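Local coordinates for protein versicolorin reductase (Brucella melitensis, PDB 4NIM) that probably catalyses NAD(P)(H)-dependent oxidation or reduction of an alcohol or carbonyl substrate as a short-chain dehydrogenase/reductase whose natural substrate is not established, at residues G158-P161 with F162-A165; L120-V123 with N124-P128; A29-A32 with R33-E37. All blocks are in the same frame, centred on the assembly; numbering follows the deposited sequence.

Contact 1. Residues G158-P161 with F162-A165; sequences GGQP and FIAA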
ATOM      1  N   GLY A 158     -17.133  -6.110  -3.346  1.00 18.28           N
ATOM      2  CA  GLY A 158     -17.714  -7.221  -4.065  1.00 17.67           C
ATOM      3  C   GLY A 158     -16.984  -7.288  -5.388  1.00 17.46           C
ATOM      4  O   GLY A 158     -16.214  -8.207  -5.625  1.00 17.24           O
ATOM      5  N   GLY A 159     -17.209  -6.293  -6.231  1.00 17.51           N
ATOM      6  CA  GLY A 159     -16.424  -6.151  -7.449  1.00 18.21           C
ATOM      7  C   GLY A 159     -16.830  -7.002  -8.610  1.00 18.09           C
ATOM      8  O   GLY A 159     -17.998  -7.450  -8.696  1.00 17.97           O
ATOM      9  N   GLN A 160     -15.850  -7.250  -9.494  1.00 17.52           N
ATOM     10  CA  GLN A 160     -16.139  -7.726 -10.858  1.00 17.97           C
ATOM     11  C   GLN A 160     -15.868  -9.216 -11.090  1.00 17.69           C
ATOM     12  O   GLN A 160     -14.949  -9.763 -10.506  1.00 16.16           O
ATOM     13  CB  GLN A 160     -15.326  -6.923 -11.857  1.00 19.26           C
ATOM     14  CG  GLN A 160     -15.425  -5.433 -11.698  1.00 19.62           C
ATOM     15  CD  GLN A 160     -14.368  -4.809 -10.839  1.00 19.42           C
ATOM     16  OE1 GLN A 160     -14.053  -5.252  -9.743  1.00 19.59           O
ATOM     17  NE2 GLN A 160     -13.832  -3.729 -11.331  1.00 21.54           N
ATOM     18  N   PRO A 161     -16.680  -9.877 -11.946  1.00 18.22           N
ATOM     19  CA  PRO A 161     -16.590 -11.342 -12.069  1.00 18.61           C
ATOM     20  C   PRO A 161     -15.269 -11.816 -12.644  1.00 19.34           C
ATOM     21  O   PRO A 161     -14.897 -12.934 -12.384  1.00 20.69           O
ATOM     22  CB  PRO A 161     -17.737 -11.698 -13.005  1.00 19.50           C
ATOM     23  CG  PRO A 161     -18.699 -10.584 -12.902  1.00 19.22           C
ATOM     24  CD  PRO A 161     -17.879  -9.338 -12.606  1.00 19.02           C
ATOM     25  N   PHE A 162     -14.525 -10.929 -13.334  1.00 18.86           N
ATOM     26  CA  PHE A 162     -13.306 -11.347 -14.023  1.00 19.00           C
ATOM     27  C   PHE A 162     -12.100 -11.337 -13.093  1.00 17.73           C
ATOM     28  O   PHE A 162     -11.019 -11.804 -13.473  1.00 17.33           O
ATOM     29  CB  PHE A 162     -13.059 -10.552 -15.321  1.00 20.52           C
ATOM     30  CG  PHE A 162     -12.726  -9.113 -15.091  1.00 21.36           C
ATOM     31  CD1 PHE A 162     -11.425  -8.705 -14.951  1.00 22.17           C
ATOM     32  CD2 PHE A 162     -13.732  -8.161 -15.033  1.00 23.21           C
ATOM     33  CE1 PHE A 162     -11.117  -7.376 -14.740  1.00 22.70           C
ATOM     34  CE2 PHE A 162     -13.428  -6.816 -14.810  1.00 23.08           C
ATOM     35  CZ  PHE A 162     -12.112  -6.435 -14.635  1.00 22.99           C
ATOM     36  N   ILE A 163     -12.311 -10.865 -11.865  1.00 17.03           N
ATOM     37  CA  ILE A 163     -11.289 -10.794 -10.846  1.00 17.06           C
ATOM     38  C   ILE A 163     -11.769 -11.256  -9.468  1.00 16.42           C
ATOM     39  O   ILE A 163     -11.517 -10.601  -8.454  1.00 16.88           O
ATOM     40  CB  ILE A 163     -10.671  -9.362 -10.760  1.00 17.10           C
ATOM     41  CG1 ILE A 163     -11.730  -8.253 -10.909  1.00 17.76           C
ATOM     42  CG2 ILE A 163      -9.522  -9.172 -11.728  1.00 18.11           C
ATOM     43  CD1 ILE A 163     -11.136  -6.860 -10.821  1.00 18.41           C
ATOM     44  N   ALA A 164     -12.374 -12.451  -9.384  1.00 16.41           N
ATOM     45  CA  ALA A 164     -12.993 -12.859  -8.150  1.00 15.84           C
ATOM     46  C   ALA A 164     -12.056 -12.921  -6.979  1.00 15.21           C
ATOM     47  O   ALA A 164     -12.387 -12.380  -5.914  1.00 14.50           O
ATOM     48  CB  ALA A 164     -13.732 -14.206  -8.298  1.00 16.59           C
ATOM     49  N   ALA A 165     -10.938 -13.633  -7.108  1.00 14.81           N
ATOM     50  CA  ALA A 165     -10.051 -13.819  -5.965  1.00 14.99           C
ATOM     51  C   ALA A 165      -9.371 -12.491  -5.586  1.00 14.70           C
ATOM     52  O   ALA A 165      -9.178 -12.200  -4.371  1.00 14.44           O
ATOM     53  CB  ALA A 165      -8.976 -14.870  -6.266  1.00 15.97           C
TER
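Gln160 runs side by side with both Phe162 and Ile163, and its side chain makes most of the side-chain contacts across this turn. Its CB approaches Phe162 CE2 to 3.5 Å, meeting the ring obliquely. The bend at chi2 (93°) then turns the carboxamide back along the isoleucine, where OE1 lies 3.5 Å from Ile163 CD1. Amide and ring are steeply inclined, their planes 67° apart. On the compact side, Ile163 CG1 stands 3.9 Å above the plane of the Phe162 ring, displaced toward the rim. The backbone beneath forms a type I beta turn from Gln160 to Ile163, closed by the bond from Ile163 N to Gln160 O (3.2 Å). That bond is fairly straight at the hydrogen (162°), although the donor sits well above the carbonyl plane. OE1 accepts a hydrogen bond from Ser155 OG, which helps to orient the amide.

Burial falls off toward solvent. Ile163 is buried against Arg106, Ser155 and Trp198, whereas Pro161 is exposed, and so is Phe162 as a whole, even though its ring packs on Gln160 and Ile163. The turn ends the loop that follows strand 147-153, and Ile163 is the N-cap of helix 164-183. Backbone hydrogen bonds between Gly107 and both Phe162 and Ala164 tie it to a second loop, and Ala165 packs on helix 114-142.

Contact 2. Residues L120-V123 with N124-P128; sequences LFAV and NTRAP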
ATOM      1  N   LEU A 120      -2.395 -13.999  -5.240  1.00 18.25           N
ATOM      2  CA  LEU A 120      -3.187 -12.810  -4.931  1.00 17.82           C
ATOM      3  C   LEU A 120      -3.266 -12.555  -3.420  1.00 17.63           C
ATOM      4  O   LEU A 120      -2.947 -11.454  -2.962  1.00 17.50           O
ATOM      5  CB  LEU A 120      -4.572 -12.948  -5.504  1.00 17.49           C
ATOM      6  CG  LEU A 120      -4.624 -12.672  -7.024  1.00 18.11           C
ATOM      7  CD1 LEU A 120      -5.914 -13.141  -7.605  1.00 18.34           C
ATOM      8  CD2 LEU A 120      -4.467 -11.186  -7.357  1.00 18.39           C
ATOM      9  N   PHE A 121      -3.659 -13.554  -2.654  1.00 16.39           N
ATOM     10  CA  PHE A 121      -3.721 -13.380  -1.180  1.00 17.03           C
ATOM     11  C   PHE A 121      -2.346 -13.150  -0.569  1.00 17.30           C
ATOM     12  O   PHE A 121      -2.216 -12.391   0.385  1.00 18.37           O
ATOM     13  CB  PHE A 121      -4.472 -14.526  -0.507  1.00 16.52           C
ATOM     14  CG  PHE A 121      -5.933 -14.345  -0.546  1.00 16.19           C
ATOM     15  CD1 PHE A 121      -6.638 -14.583  -1.709  1.00 16.45           C
ATOM     16  CD2 PHE A 121      -6.596 -13.816   0.531  1.00 15.84           C
ATOM     17  CE1 PHE A 121      -7.984 -14.314  -1.770  1.00 16.28           C
ATOM     18  CE2 PHE A 121      -7.948 -13.558   0.485  1.00 15.17           C
ATOM     19  CZ  PHE A 121      -8.639 -13.807  -0.687  1.00 15.75           C
ATOM     20  N   ALA A 122      -1.312 -13.804  -1.114  1.00 17.34           N
ATOM     21  CA  ALA A 122       0.010 -13.659  -0.604  1.00 17.24           C
ATOM     22  C   ALA A 122       0.506 -12.206  -0.748  1.00 17.44           C
ATOM     23  O   ALA A 122       1.094 -11.660   0.198  1.00 17.68           O
ATOM     24  CB  ALA A 122       0.985 -14.607  -1.306  1.00 18.01           C
ATOM     25  N   VAL A 123       0.272 -11.585  -1.899  1.00 17.09           N
ATOM     26  CA  VAL A 123       0.818 -10.243  -2.154  1.00 17.49           C
ATOM     27  C   VAL A 123      -0.160  -9.189  -1.628  1.00 17.25           C
ATOM     28  O   VAL A 123       0.262  -8.212  -1.062  1.00 16.37           O
ATOM     29  CB  VAL A 123       1.121  -9.981  -3.652  1.00 18.22           C
ATOM     30  CG1 VAL A 123       1.581  -8.535  -3.895  1.00 18.45           C
ATOM     31  CG2 VAL A 123       2.178 -10.968  -4.156  1.00 19.00           C
ATOM     32  N   ASN A 124      -1.465  -9.413  -1.801  1.00 17.25           N
ATOM     33  CA  ASN A 124      -2.446  -8.344  -1.523  1.00 16.86           C
ATOM     34  C   ASN A 124      -2.906  -8.289  -0.049  1.00 17.23           C
ATOM     35  O   ASN A 124      -3.410  -7.242   0.395  1.00 17.84           O
ATOM     36  CB  ASN A 124      -3.645  -8.427  -2.426  1.00 16.84           C
ATOM     37  CG  ASN A 124      -3.297  -8.209  -3.871  1.00 17.35           C
ATOM     38  OD1 ASN A 124      -2.258  -7.625  -4.194  1.00 18.76           O
ATOM     39  ND2 ASN A 124      -4.184  -8.588  -4.734  1.00 17.13           N
ATOM     40  N   THR A 125      -2.690  -9.371   0.697  1.00 16.97           N
ATOM     41  CA  THR A 125      -3.244  -9.506   2.032  1.00 15.89           C
ATOM     42  C   THR A 125      -2.191  -9.950   3.017  1.00 16.04           C
ATOM     43  O   THR A 125      -2.040  -9.330   4.071  1.00 16.17           O
ATOM     44  CB  THR A 125      -4.459 -10.524   2.057  1.00 15.99           C
ATOM     45  OG1 THR A 125      -5.372 -10.268   0.957  1.00 16.83           O
ATOM     46  CG2 THR A 125      -5.180 -10.367   3.331  1.00 15.57           C
ATOM     47  N   ARG A 126      -1.497 -11.059   2.733  1.00 16.26           N
ATOM     48  CA  ARG A 126      -0.494 -11.594   3.665  1.00 16.37           C
ATOM     49  C   ARG A 126       0.746 -10.649   3.783  1.00 16.01           C
ATOM     50  O   ARG A 126       1.276 -10.416   4.885  1.00 15.71           O
ATOM     51  CB  ARG A 126      -0.050 -12.988   3.221  1.00 17.78           C
ATOM     52  CG  ARG A 126       0.768 -13.713   4.273  1.00 19.31           C
ATOM     53  CD  ARG A 126       1.008 -15.155   3.901  1.00 21.62           C
ATOM     54  NE  ARG A 126       1.954 -15.300   2.819  1.00 24.35           N
ATOM     55  CZ  ARG A 126       2.130 -16.414   2.120  1.00 28.23           C
ATOM     56  NH1 ARG A 126       1.399 -17.491   2.384  1.00 30.34           N
ATOM     57  NH2 ARG A 126       3.004 -16.458   1.130  1.00 28.12           N
ATOM     58  N   ALA A 127       1.214 -10.152   2.659  1.00 15.62           N
ATOM     59  CA  ALA A 127       2.372  -9.237   2.694  1.00 16.21           C
ATOM     60  C   ALA A 127       2.046  -8.006   3.543  1.00 15.95           C
ATOM     61  O   ALA A 127       2.777  -7.738   4.498  1.00 17.48           O
ATOM     62  CB  ALA A 127       2.880  -8.917   1.319  1.00 17.24           C
ATOM     63  N   PRO A 128       0.917  -7.320   3.296  1.00 14.98           N
ATOM     64  CA  PRO A 128       0.574  -6.258   4.255  1.00 14.71           C
ATOM     65  C   PRO A 128       0.499  -6.709   5.688  1.00 14.59           C
ATOM     66  O   PRO A 128       0.967  -5.997   6.569  1.00 14.72           O
ATOM     67  CB  PRO A 128      -0.759  -5.753   3.733  1.00 14.40           C
ATOM     68  CG  PRO A 128      -0.618  -5.920   2.225  1.00 14.58           C
ATOM     69  CD  PRO A 128       0.123  -7.198   2.057  1.00 14.71           C
TER
HETATM   70  O   HOH W   1       3.090 -12.950   1.569  1.00 18.37           O
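Asn124 turns CG beside its own backbone N and anti to its carbonyl carbon (chi1 -64°), which sets the carboxamide alongside Leu120, with ND2 3.7 Å from Leu120 CD2. Arg126 starts out extended and then bends at chi3 (72°), so that its guanidinium lies over Ala122; NH2 comes within 3.7 Å of Ala122 CB, and the methyl covers one face of the flat group. A water bridges the turn, donating to Ala122 O (2.7 Å) and accepting from Arg126 NE (2.9 Å). Arg126 NH2 continues to the backbone O of Glu75.

The backbone departs from a regular alpha-helix here. Asn124 N still bonds Leu120 O, but Phe121 O is gripped twice, at a bent angle by Thr125 N (3.1 Å) and almost straight by Arg126 N (2.8 Å, 172°). The latter bond and that of Ala127 N to Ala122 O span five residues and mark a pi-type widening. Pro128 has no amide hydrogen, and its CD rests 3.3 Å from Val123 O, where the helix kinks. Asn124 is held at both amide ends, OD1 by Leu103 N and ND2 by Ser169 OG, while Thr125 OG1 bonds Ser169 O and Asn124 touches Lys170. A distortion of helix 114-142 beginning at an asparagine, next to helix 164-183 with its YxxxK sequence ending in Lys170, is characteristic of classical short-chain dehydrogenases, and Asn124 probably corresponds to the asparagine of their Asn-Ser-Tyr-Lys active site.

Contact 3. Residues A29-A32 with R33-E37; sequences AATA and RLFAE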
ATOM      1  N   ALA A  29       6.402   4.041  -6.715  1.00 24.08           N
ATOM      2  CA  ALA A  29       7.531   4.933  -7.084  1.00 25.95           C
ATOM      3  C   ALA A  29       7.102   6.383  -7.049  1.00 26.04           C
ATOM      4  O   ALA A  29       7.858   7.259  -6.577  1.00 26.36           O
ATOM      5  CB  ALA A  29       8.046   4.600  -8.466  1.00 28.47           C
ATOM      6  N   ALA A  30       5.908   6.650  -7.579  1.00 27.00           N
ATOM      7  CA  ALA A  30       5.331   7.985  -7.516  1.00 27.36           C
ATOM      8  C   ALA A  30       5.223   8.477  -6.057  1.00 26.48           C
ATOM      9  O   ALA A  30       5.540   9.654  -5.740  1.00 24.71           O
ATOM     10  CB  ALA A  30       3.974   8.016  -8.205  1.00 27.83           C
ATOM     11  N   THR A  31       4.762   7.577  -5.190  1.00 25.04           N
ATOM     12  CA  THR A  31       4.645   7.872  -3.769  1.00 24.31           C
ATOM     13  C   THR A  31       6.039   8.189  -3.163  1.00 24.22           C
ATOM     14  O   THR A  31       6.198   9.174  -2.410  1.00 24.05           O
ATOM     15  CB  THR A  31       3.925   6.704  -3.023  1.00 23.94           C
ATOM     16  OG1 THR A  31       2.627   6.494  -3.623  1.00 24.59           O
ATOM     17  CG2 THR A  31       3.759   7.021  -1.573  1.00 22.87           C
ATOM     18  N   ALA A  32       7.036   7.353  -3.470  1.00 24.02           N
ATOM     19  CA  ALA A  32       8.372   7.532  -2.912  1.00 24.53           C
ATOM     20  C   ALA A  32       8.951   8.887  -3.391  1.00 25.52           C
ATOM     21  O   ALA A  32       9.445   9.652  -2.580  1.00 24.83           O
ATOM     22  CB  ALA A  32       9.313   6.363  -3.278  1.00 24.58           C
ATOM     23  N   ARG A  33       8.816   9.174  -4.683  1.00 26.74           N
ATOM     24  CA  ARG A  33       9.231  10.458  -5.240  1.00 28.83           C
ATOM     25  C   ARG A  33       8.576  11.643  -4.539  1.00 28.49           C
ATOM     26  O   ARG A  33       9.254  12.618  -4.177  1.00 27.35           O
ATOM     27  CB  ARG A  33       8.949  10.522  -6.750  1.00 32.81           C
ATOM     28  CG  ARG A  33       9.915   9.684  -7.578  1.00 37.49           C
ATOM     29  CD  ARG A  33       9.950  10.133  -9.048  1.00 42.34           C
ATOM     30  NE  ARG A  33       8.652   9.832  -9.637  1.00 46.35           N
ATOM     31  CZ  ARG A  33       8.306   8.652 -10.168  1.00 46.93           C
ATOM     32  NH1 ARG A  33       9.202   7.661 -10.246  1.00 50.09           N
ATOM     33  NH2 ARG A  33       7.072   8.471 -10.639  1.00 42.02           N
ATOM     34  N   LEU A  34       7.263  11.583  -4.333  1.00 26.38           N
ATOM     35  CA  LEU A  34       6.575  12.666  -3.647  1.00 26.86           C
ATOM     36  C   LEU A  34       7.101  12.816  -2.196  1.00 26.16           C
ATOM     37  O   LEU A  34       7.294  13.935  -1.693  1.00 27.00           O
ATOM     38  CB  LEU A  34       5.055  12.422  -3.640  1.00 27.02           C
ATOM     39  CG  LEU A  34       4.272  13.508  -2.930  1.00 28.56           C
ATOM     40  CD1 LEU A  34       4.461  14.858  -3.637  1.00 31.13           C
ATOM     41  CD2 LEU A  34       2.797  13.142  -2.810  1.00 29.74           C
ATOM     42  N   PHE A  35       7.297  11.688  -1.527  1.00 24.74           N
ATOM     43  CA  PHE A  35       7.774  11.696  -0.142  1.00 24.66           C
ATOM     44  C   PHE A  35       9.135  12.391  -0.072  1.00 25.45           C
ATOM     45  O   PHE A  35       9.360  13.191   0.805  1.00 27.15           O
ATOM     46  CB  PHE A  35       7.877  10.304   0.434  1.00 24.05           C
ATOM     47  CG  PHE A  35       6.575   9.776   0.986  1.00 23.49           C
ATOM     48  CD1 PHE A  35       5.348  10.274   0.544  1.00 24.30           C
ATOM     49  CD2 PHE A  35       6.578   8.797   1.955  1.00 23.42           C
ATOM     50  CE1 PHE A  35       4.164   9.804   1.085  1.00 24.75           C
ATOM     51  CE2 PHE A  35       5.375   8.304   2.478  1.00 22.74           C
ATOM     52  CZ  PHE A  35       4.178   8.809   2.043  1.00 23.88           C
ATOM     53  N   ALA A  36      10.024  12.066  -0.997  1.00 25.74           N
ATOM     54  CA  ALA A  36      11.339  12.736  -1.080  1.00 26.99           C
ATOM     55  C   ALA A  36      11.200  14.237  -1.363  1.00 29.53           C
ATOM     56  O   ALA A  36      11.861  15.100  -0.712  1.00 30.73           O
ATOM     57  CB  ALA A  36      12.186  12.053  -2.145  1.00 26.70           C
ATOM     58  N   GLU A  37      10.339  14.564  -2.320  1.00 29.95           N
ATOM     59  CA  GLU A  37      10.057  15.969  -2.655  1.00 34.20           C
ATOM     60  C   GLU A  37       9.544  16.730  -1.438  1.00 33.86           C
ATOM     61  O   GLU A  37       9.797  17.918  -1.301  1.00 35.49           O
ATOM     62  CB  GLU A  37       9.075  16.076  -3.829  1.00 35.17           C
ATOM     63  CG  GLU A  37       9.664  15.587  -5.155  1.00 39.00           C
ATOM     64  CD  GLU A  37       8.651  15.530  -6.318  1.00 42.92           C
ATOM     65  OE1 GLU A  37       7.432  15.336  -6.086  1.00 44.13           O
ATOM     66  OE2 GLU A  37       9.071  15.682  -7.489  1.00 46.25           O
TER
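Thr31 and Phe35, one helical turn apart, run side by side, and the threonine methyl packs over the face of the ring. This CH-pi contact puts CG2 of Thr31 4.2 Å from the centroid of the Phe35 ring, 22° off the normal and shifted toward the CE1-CZ rim. The ring also leans on the backbone of the turn before it, with Phe35 CD1 3.3 Å from Thr31 O. On another flank, Arg33 folds back toward the N-terminal end of the helix. Bending at chi3 (-67°) brings its guanidinium over the preceding turn, so that Ala29 O lies above the centre of one face of the group. NH1 reaches 3.7 Å from Ala29 CB, and NH2 comes 3.6 Å from Ala30 CA. The guanidinium thus lies over the backbone of both alanines.

Behind these side chains stands a regular alpha-helical backbone. Arg33 N, Leu34 N, Phe35 N and Ala36 N hydrogen-bond the O atoms of Ala29, Ala30, Thr31 and Ala32 in turn, each at 2.9 Å. Thr31 OG1 hydrogen-bonds Leu27 O, an arrangement consistent with the rotation (chi1 -57°) that places CG2 over the Phe35 ring.

Farther out, strand 17-20, helix 50-63 and helix 234-245 pack against the helix. Phe35 and Ala32 face the strand through Ala18 and Ile20; Ala29, Ala32, Arg33 and Ala36 meet helix 50-63; Ala30, Thr31 and Leu34 pack on Pro234, Ala238 and Ile241 of helix 234-245. Helix 26-37 thus forms the crossover of the beta-alpha-beta unit between strands 17-20 and 42-47, the first such unit of the Rossmann fold, in which relatives bind the dinucleotide cofactor.

Overall arrangement
From the N terminus, contact 3 comes first, within helix 26-37, followed by contact 2 in helix 114-142 and contact 1 at the start of helix 164-183. Contacts 3 and 2 are helical turns that close no loop, whereas contact 1 closes the beta turn that ends the loop after strand 147-153. The three follow in series without nesting or crossing. Contacts 1 and 2 touch: Ala165 CB meets Leu120 CD1 at 3.8 Å, linking helices 114-142 and 164-183. Contact 3 lies across the chain's centre from both, its centre about 23 Å from that of contact 2 and about 31 Å from that of contact 1. The helices belong to one Rossmann fold built on a seven-stranded parallel sheet.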